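Local coordinates for protein autoinducer 2 sensor kinase/phosphatase luxQ (Vibrio cholerae, PDB 3C38) that is a quorum-sensing sensor that binds AI-2-loaded LuxP, acting as a kinase that phosphorylates LuxU, and ultimately LuxO, without AI-2 and as a phosphatase with it, at residues 51-56 and 67-72; 143-146 and 151-154. All coordinates share one frame; numbering follows the deposited sequence.

Overall arrangement
Both contacts lie at one end of the elongated periplasmic domain, a member of the Cache clan, on the same side of the chain's centre, and their own centres are about 13 Å apart. Interaction 1 comes first along the chain and pairs the short helices 51-58 and 65-74, which follow the long helix 22-47. Interaction 2 comes later, where strands 134-143 and 153-160 of the five-stranded antiparallel sheet end in the loop that connects them. Helix 51-58 joins the two: Leu53 CD2 packs 3.5 Å from Leu143 CD2, and Ile54 lies against Leu143 and Glu145. The helix therefore covers the hairpin end while contacting helix 65-74, so the two contacts adjoin through this helix.

Interaction 1 (51-56 and 67-72); sequences ASLINA and EFFSSV
Leu53 and Phe68 both hold CG anti to the backbone N, with chi1 of 171° and 175°, and the two side chains cross at about a right angle. The CA–CB bond of Phe68 points at helix 51-58 and the extended torsion carries its ring onward, face against that helix. Leu53 CA lies 4.0 Å above the plane of the Phe68 ring, over its centre, with Leu53 N over the same face. Leu53 CB comes to 3.5 Å from Phe68 CZ. Val72 CG2, from the same helix as the ring, lies against the opposite face, off toward the rim. Ser52 CB approaches Phe68 CE1 obliquely, at 3.6 Å; a small residue suits this place because it lets the large ring come close to the backbone.

Phe69 turns CG beside its backbone N, anti to the carbonyl carbon, and although its CA–CB bond does not aim across the gap, the end of the ring does arrive there: its CZ is 3.5 Å from Leu53 CD1. Phe68 CD2 sits 3.8 Å above the centre of the Phe69 ring, while Phe69 CD2 lies at the edge of Phe68. Leucine suits its place because its branched end can meet both rings, CD1 also lying 3.8 Å from Phe68 CE2. No hydrogen bond crosses this apolar contact.

The arrangement is a helical hairpin: two short helices joined by a short connection, nearly antiparallel at 162°, with segment axes 10.5 Å apart at closest approach, a space the flat phenylalanine rings fill. Thr47, at the end of helix 22-47, touches Leu53, Phe68 and Val72. Towards the sheet, Leu53 meets Ile86 and Phe69 meets Arg84, both on strand 83-88, and the Phe69 ring stacks with Trp94 on strand 91-95.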
ATOM      1  N   ALA A  51     -19.262 -11.750  10.096  1.00 60.62           N
ATOM      2  CA  ALA A  51     -20.152 -11.466  11.215  1.00 61.51           C
ATOM      3  C   ALA A  51     -19.352 -11.116  12.462  1.00 63.03           C
ATOM      4  O   ALA A  51     -19.639 -10.120  13.135  1.00 62.51           O
ATOM      5  CB  ALA A  51     -21.035 -12.667  11.488  1.00 61.63           C
ATOM      6  N   SER A  52     -18.350 -11.937  12.770  1.00 64.38           N
ATOM      7  CA  SER A  52     -17.506 -11.698  13.937  1.00 66.45           C
ATOM      8  C   SER A  52     -17.097 -10.229  13.965  1.00 67.20           C
ATOM      9  O   SER A  52     -17.286  -9.541  14.967  1.00 68.37           O
ATOM     10  CB  SER A  52     -16.255 -12.576  13.882  1.00 66.53           C
ATOM     11  OG  SER A  52     -16.594 -13.945  13.792  1.00 67.41           O
ATOM     12  N   LEU A  53     -16.542  -9.751  12.856  1.00 67.37           N
ATOM     13  CA  LEU A  53     -16.125  -8.360  12.772  1.00 67.70           C
ATOM     14  C   LEU A  53     -17.310  -7.445  13.035  1.00 68.69           C
ATOM     15  O   LEU A  53     -17.246  -6.566  13.891  1.00 68.66           O
ATOM     16  CB  LEU A  53     -15.543  -8.047  11.392  1.00 65.91           C
ATOM     17  CG  LEU A  53     -15.274  -6.559  11.118  1.00 65.74           C
ATOM     18  CD1 LEU A  53     -14.325  -6.003  12.163  1.00 65.06           C
ATOM     19  CD2 LEU A  53     -14.695  -6.382   9.724  1.00 65.72           C
ATOM     20  N   ILE A  54     -18.395  -7.660  12.299  1.00 70.06           N
ATOM     21  CA  ILE A  54     -19.580  -6.830  12.444  1.00 71.66           C
ATOM     22  C   ILE A  54     -20.120  -6.762  13.868  1.00 73.43           C
ATOM     23  O   ILE A  54     -20.443  -5.676  14.354  1.00 73.85           O
ATOM     24  CB  ILE A  54     -20.711  -7.294  11.509  1.00 70.74           C
ATOM     25  CG1 ILE A  54     -20.263  -7.192  10.052  1.00 71.20           C
ATOM     26  CG2 ILE A  54     -21.934  -6.420  11.708  1.00 70.51           C
ATOM     27  CD1 ILE A  54     -19.991  -5.774   9.590  1.00 71.08           C
ATOM     28  N   ASN A  55     -20.222  -7.898  14.551  1.00 75.08           N
ATOM     29  CA  ASN A  55     -20.752  -7.854  15.909  1.00 77.25           C
ATOM     30  C   ASN A  55     -19.720  -7.303  16.891  1.00 77.76           C
ATOM     31  O   ASN A  55     -20.055  -6.492  17.759  1.00 78.49           O
ATOM     32  CB  ASN A  55     -21.272  -9.239  16.353  1.00 78.56           C
ATOM     33  CG  ASN A  55     -20.206 -10.105  17.018  1.00 80.31           C
ATOM     34  OD1 ASN A  55     -19.616  -9.725  18.035  1.00 80.77           O
ATOM     35  ND2 ASN A  55     -19.972 -11.287  16.458  1.00 80.45           N
ATOM     36  N   ALA A  56     -18.467  -7.725  16.752  1.00 77.70           N
ATOM     37  CA  ALA A  56     -17.419  -7.233  17.639  1.00 77.76           C
ATOM     38  C   ALA A  56     -17.452  -5.716  17.568  1.00 77.82           C
ATOM     39  O   ALA A  56     -17.201  -5.025  18.557  1.00 78.31           O
ATOM     40  CB  ALA A  56     -16.057  -7.750  17.191  1.00 78.01           C
ATOM     41  N   GLU A  67      -8.518  -8.467  19.163  1.00 86.20           N
ATOM     42  CA  GLU A  67      -8.154  -9.874  18.937  1.00 85.63           C
ATOM     43  C   GLU A  67      -8.621 -10.343  17.574  1.00 84.45           C
ATOM     44  O   GLU A  67      -7.976 -11.182  16.947  1.00 84.19           O
ATOM     45  CB  GLU A  67      -8.738 -10.860  19.967  1.00 87.28           C
ATOM     46  CG  GLU A  67      -8.589 -12.323  19.428  1.00 89.48           C
ATOM     47  CD  GLU A  67      -8.884 -13.447  20.417  1.00 90.51           C
ATOM     48  OE1 GLU A  67      -8.767 -13.229  21.642  1.00 91.27           O
ATOM     49  OE2 GLU A  67      -9.203 -14.568  19.954  1.00 90.66           O
ATOM     50  N   PHE A  68      -9.754  -9.818  17.121  1.00 83.55           N
ATOM     51  CA  PHE A  68     -10.288 -10.230  15.832  1.00 82.31           C
ATOM     52  C   PHE A  68      -9.280 -10.097  14.696  1.00 81.86           C
ATOM     53  O   PHE A  68      -8.924 -11.090  14.060  1.00 82.69           O
ATOM     54  CB  PHE A  68     -11.540  -9.435  15.471  1.00 81.40           C
ATOM     55  CG  PHE A  68     -12.054  -9.739  14.097  1.00 80.66           C
ATOM     56  CD1 PHE A  68     -12.737 -10.919  13.840  1.00 79.77           C
ATOM     57  CD2 PHE A  68     -11.793  -8.876  13.041  1.00 80.66           C
ATOM     58  CE1 PHE A  68     -13.150 -11.237  12.549  1.00 80.65           C
ATOM     59  CE2 PHE A  68     -12.200  -9.185  11.746  1.00 80.66           C
ATOM     60  CZ  PHE A  68     -12.881 -10.369  11.500  1.00 80.44           C
ATOM     61  N   PHE A  69      -8.830  -8.874  14.434  1.00 80.01           N
ATOM     62  CA  PHE A  69      -7.872  -8.645  13.359  1.00 78.96           C
ATOM     63  C   PHE A  69      -6.575  -9.392  13.609  1.00 79.55           C
ATOM     64  O   PHE A  69      -5.876  -9.773  12.669  1.00 79.35           O
ATOM     65  CB  PHE A  69      -7.612  -7.148  13.191  1.00 75.80           C
ATOM     66  CG  PHE A  69      -8.753  -6.419  12.554  1.00 73.05           C
ATOM     67  CD1 PHE A  69      -9.010  -6.564  11.196  1.00 71.69           C
ATOM     68  CD2 PHE A  69      -9.612  -5.643  13.318  1.00 72.27           C
ATOM     69  CE1 PHE A  69     -10.111  -5.949  10.611  1.00 71.43           C
ATOM     70  CE2 PHE A  69     -10.718  -5.025  12.742  1.00 71.20           C
ATOM     71  CZ  PHE A  69     -10.966  -5.178  11.386  1.00 71.20           C
ATOM     72  N   SER A  70      -6.260  -9.609  14.878  1.00 80.38           N
ATOM     73  CA  SER A  70      -5.053 -10.333  15.226  1.00 81.76           C
ATOM     74  C   SER A  70      -5.229 -11.765  14.722  1.00 82.94           C
ATOM     75  O   SER A  70      -4.270 -12.411  14.299  1.00 82.58           O
ATOM     76  CB  SER A  70      -4.852 -10.321  16.739  1.00 81.40           C
ATOM     77  OG  SER A  70      -3.591 -10.863  17.083  1.00 81.55           O
ATOM     78  N   SER A  71      -6.470 -12.244  14.758  1.00 84.42           N
ATOM     79  CA  SER A  71      -6.799 -13.590  14.298  1.00 86.16           C
ATOM     80  C   SER A  71      -6.726 -13.692  12.779  1.00 87.22           C
ATOM     81  O   SER A  71      -6.239 -14.683  12.232  1.00 87.11           O
ATOM     82  CB  SER A  71      -8.205 -13.979  14.758  1.00 86.03           C
ATOM     83  OG  SER A  71      -8.158 -14.833  15.884  1.00 87.40           O
ATOM     84  N   VAL A  72      -7.225 -12.662  12.104  1.00 88.86           N
ATOM     85  CA  VAL A  72      -7.222 -12.620  10.647  1.00 90.05           C
ATOM     86  C   VAL A  72      -5.790 -12.698  10.133  1.00 90.91           C
ATOM     87  O   VAL A  72      -5.486 -13.458   9.212  1.00 90.73           O
ATOM     88  CB  VAL A  72      -7.859 -11.316  10.131  1.00 89.88           C
ATOM     89  CG1 VAL A  72      -7.946 -11.342   8.613  1.00 90.16           C
ATOM     90  CG2 VAL A  72      -9.238 -11.135  10.747  1.00 90.36           C
TER

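Interaction 2 (143-146 and 151-154); sequences LIEA and VVGY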
ATOM      1  N   LEU A 143     -18.986  -1.851   5.849  1.00 53.63           N
ATOM      2  CA  LEU A 143     -19.231  -2.849   6.887  1.00 56.37           C
ATOM      3  C   LEU A 143     -20.734  -2.860   7.119  1.00 60.21           C
ATOM      4  O   LEU A 143     -21.270  -2.011   7.834  1.00 60.20           O
ATOM      5  CB  LEU A 143     -18.511  -2.478   8.186  1.00 53.21           C
ATOM      6  CG  LEU A 143     -16.986  -2.530   8.150  1.00 53.33           C
ATOM      7  CD1 LEU A 143     -16.417  -1.975   9.443  1.00 51.85           C
ATOM      8  CD2 LEU A 143     -16.531  -3.968   7.938  1.00 53.63           C
ATOM      9  N   ILE A 144     -21.412  -3.816   6.497  1.00 63.88           N
ATOM     10  CA  ILE A 144     -22.858  -3.935   6.615  1.00 67.51           C
ATOM     11  C   ILE A 144     -23.234  -5.003   7.633  1.00 70.81           C
ATOM     12  O   ILE A 144     -22.400  -5.815   8.031  1.00 72.74           O
ATOM     13  CB  ILE A 144     -23.462  -4.235   5.237  1.00 66.14           C
ATOM     14  CG1 ILE A 144     -23.140  -3.061   4.308  1.00 66.06           C
ATOM     15  CG2 ILE A 144     -24.966  -4.435   5.339  1.00 67.13           C
ATOM     16  CD1 ILE A 144     -23.350  -3.331   2.840  1.00 64.17           C
ATOM     17  N   GLU A 145     -24.484  -5.007   8.071  1.00 74.44           N
ATOM     18  CA  GLU A 145     -24.879  -5.985   9.068  1.00 78.09           C
ATOM     19  C   GLU A 145     -25.926  -6.982   8.588  1.00 78.86           C
ATOM     20  O   GLU A 145     -26.731  -6.682   7.703  1.00 79.30           O
ATOM     21  CB  GLU A 145     -25.373  -5.265  10.316  1.00 79.27           C
ATOM     22  CG  GLU A 145     -25.042  -6.000  11.588  1.00 81.68           C
ATOM     23  CD  GLU A 145     -26.255  -6.253  12.432  1.00 83.31           C
ATOM     24  OE1 GLU A 145     -27.325  -5.692  12.112  1.00 84.69           O
ATOM     25  OE2 GLU A 145     -26.136  -7.007  13.420  1.00 84.17           O
ATOM     26  N   ALA A 146     -25.899  -8.168   9.188  1.00 79.47           N
ATOM     27  CA  ALA A 146     -26.812  -9.256   8.852  1.00 79.15           C
ATOM     28  C   ALA A 146     -28.188  -8.823   8.345  1.00 78.74           C
ATOM     29  O   ALA A 146     -29.011  -8.296   9.101  1.00 77.67           O
ATOM     30  CB  ALA A 146     -26.967 -10.183  10.054  1.00 79.36           C
ATOM     31  N   VAL A 151     -25.041  -0.584   6.788  1.00 64.79           N
ATOM     32  CA  VAL A 151     -23.757   0.023   7.176  1.00 61.09           C
ATOM     33  C   VAL A 151     -23.510   0.417   8.627  1.00 59.05           C
ATOM     34  O   VAL A 151     -24.068   1.385   9.127  1.00 60.57           O
ATOM     35  CB  VAL A 151     -23.423   1.249   6.313  1.00 60.16           C
ATOM     36  CG1 VAL A 151     -22.092   1.844   6.758  1.00 59.20           C
ATOM     37  CG2 VAL A 151     -23.341   0.844   4.855  1.00 61.88           C
ATOM     38  N   VAL A 152     -22.637  -0.334   9.287  1.00 57.87           N
ATOM     39  CA  VAL A 152     -22.267  -0.077  10.672  1.00 56.23           C
ATOM     40  C   VAL A 152     -20.966   0.725  10.680  1.00 54.90           C
ATOM     41  O   VAL A 152     -20.538   1.232  11.718  1.00 53.29           O
ATOM     42  CB  VAL A 152     -22.046  -1.398  11.435  1.00 56.63           C
ATOM     43  CG1 VAL A 152     -21.682  -1.122  12.890  1.00 56.95           C
ATOM     44  CG2 VAL A 152     -23.301  -2.247  11.349  1.00 59.01           C
ATOM     45  N   GLY A 153     -20.345   0.832   9.509  1.00 53.64           N
ATOM     46  CA  GLY A 153     -19.098   1.563   9.392  1.00 52.21           C
ATOM     47  C   GLY A 153     -18.322   1.212   8.134  1.00 51.05           C
ATOM     48  O   GLY A 153     -18.862   0.645   7.180  1.00 51.19           O
ATOM     49  N   TYR A 154     -17.042   1.558   8.134  1.00 48.89           N
ATOM     50  CA  TYR A 154     -16.177   1.291   7.002  1.00 45.50           C
ATOM     51  C   TYR A 154     -14.815   0.839   7.498  1.00 44.65           C
ATOM     52  O   TYR A 154     -14.300   1.345   8.505  1.00 42.75           O
ATOM     53  CB  TYR A 154     -16.031   2.549   6.151  1.00 45.77           C
ATOM     54  CG  TYR A 154     -17.219   2.817   5.261  1.00 49.09           C
ATOM     55  CD1 TYR A 154     -17.377   2.130   4.059  1.00 49.77           C
ATOM     56  CD2 TYR A 154     -18.202   3.741   5.626  1.00 50.83           C
ATOM     57  CE1 TYR A 154     -18.479   2.354   3.235  1.00 49.77           C
ATOM     58  CE2 TYR A 154     -19.317   3.971   4.808  1.00 50.56           C
ATOM     59  CZ  TYR A 154     -19.443   3.269   3.616  1.00 51.12           C
ATOM     60  OH  TYR A 154     -20.526   3.481   2.797  1.00 52.82           O
TER
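A classic beta bulge marks the turn end of the antiparallel hairpin formed by strands 134-143 and 153-160: Val152 and Gly153 together face the single residue Leu143. Leu143 and Gly153 form a hydrogen-bonded pair, with Leu143 N donating to Gly153 O at 2.8 Å from above the carbonyl plane. In return Leu143 O takes two amides. Val152 N gives Leu143 O a short bond of 2.6 Å, almost straight at 163°, whereas Gly153 N reaches the same Leu143 O weakly at 3.4 Å.

Glycine fits the bulge because, at its backbone angles (phi 161°), a beta carbon would press on the carbonyl oxygen of Val152. Leu143, buried on the sheet face towards helix 51-58, also touches Leu57 there; its CD1 reaches along the partner strand to Tyr154 C, 3.8 Å away. Nearer the turn, on the surface, Ile144 CG1 meets Val151 CG2 obliquely at 3.9 Å. Glu145 uses its aliphatic part, CB lying 3.8 Å from Val152 CG2, while its carboxylate turns off from 151-154. A weaker CA-H...O contact adds to the amide bonds: Val151 CA lies 3.3 Å from Leu143 O.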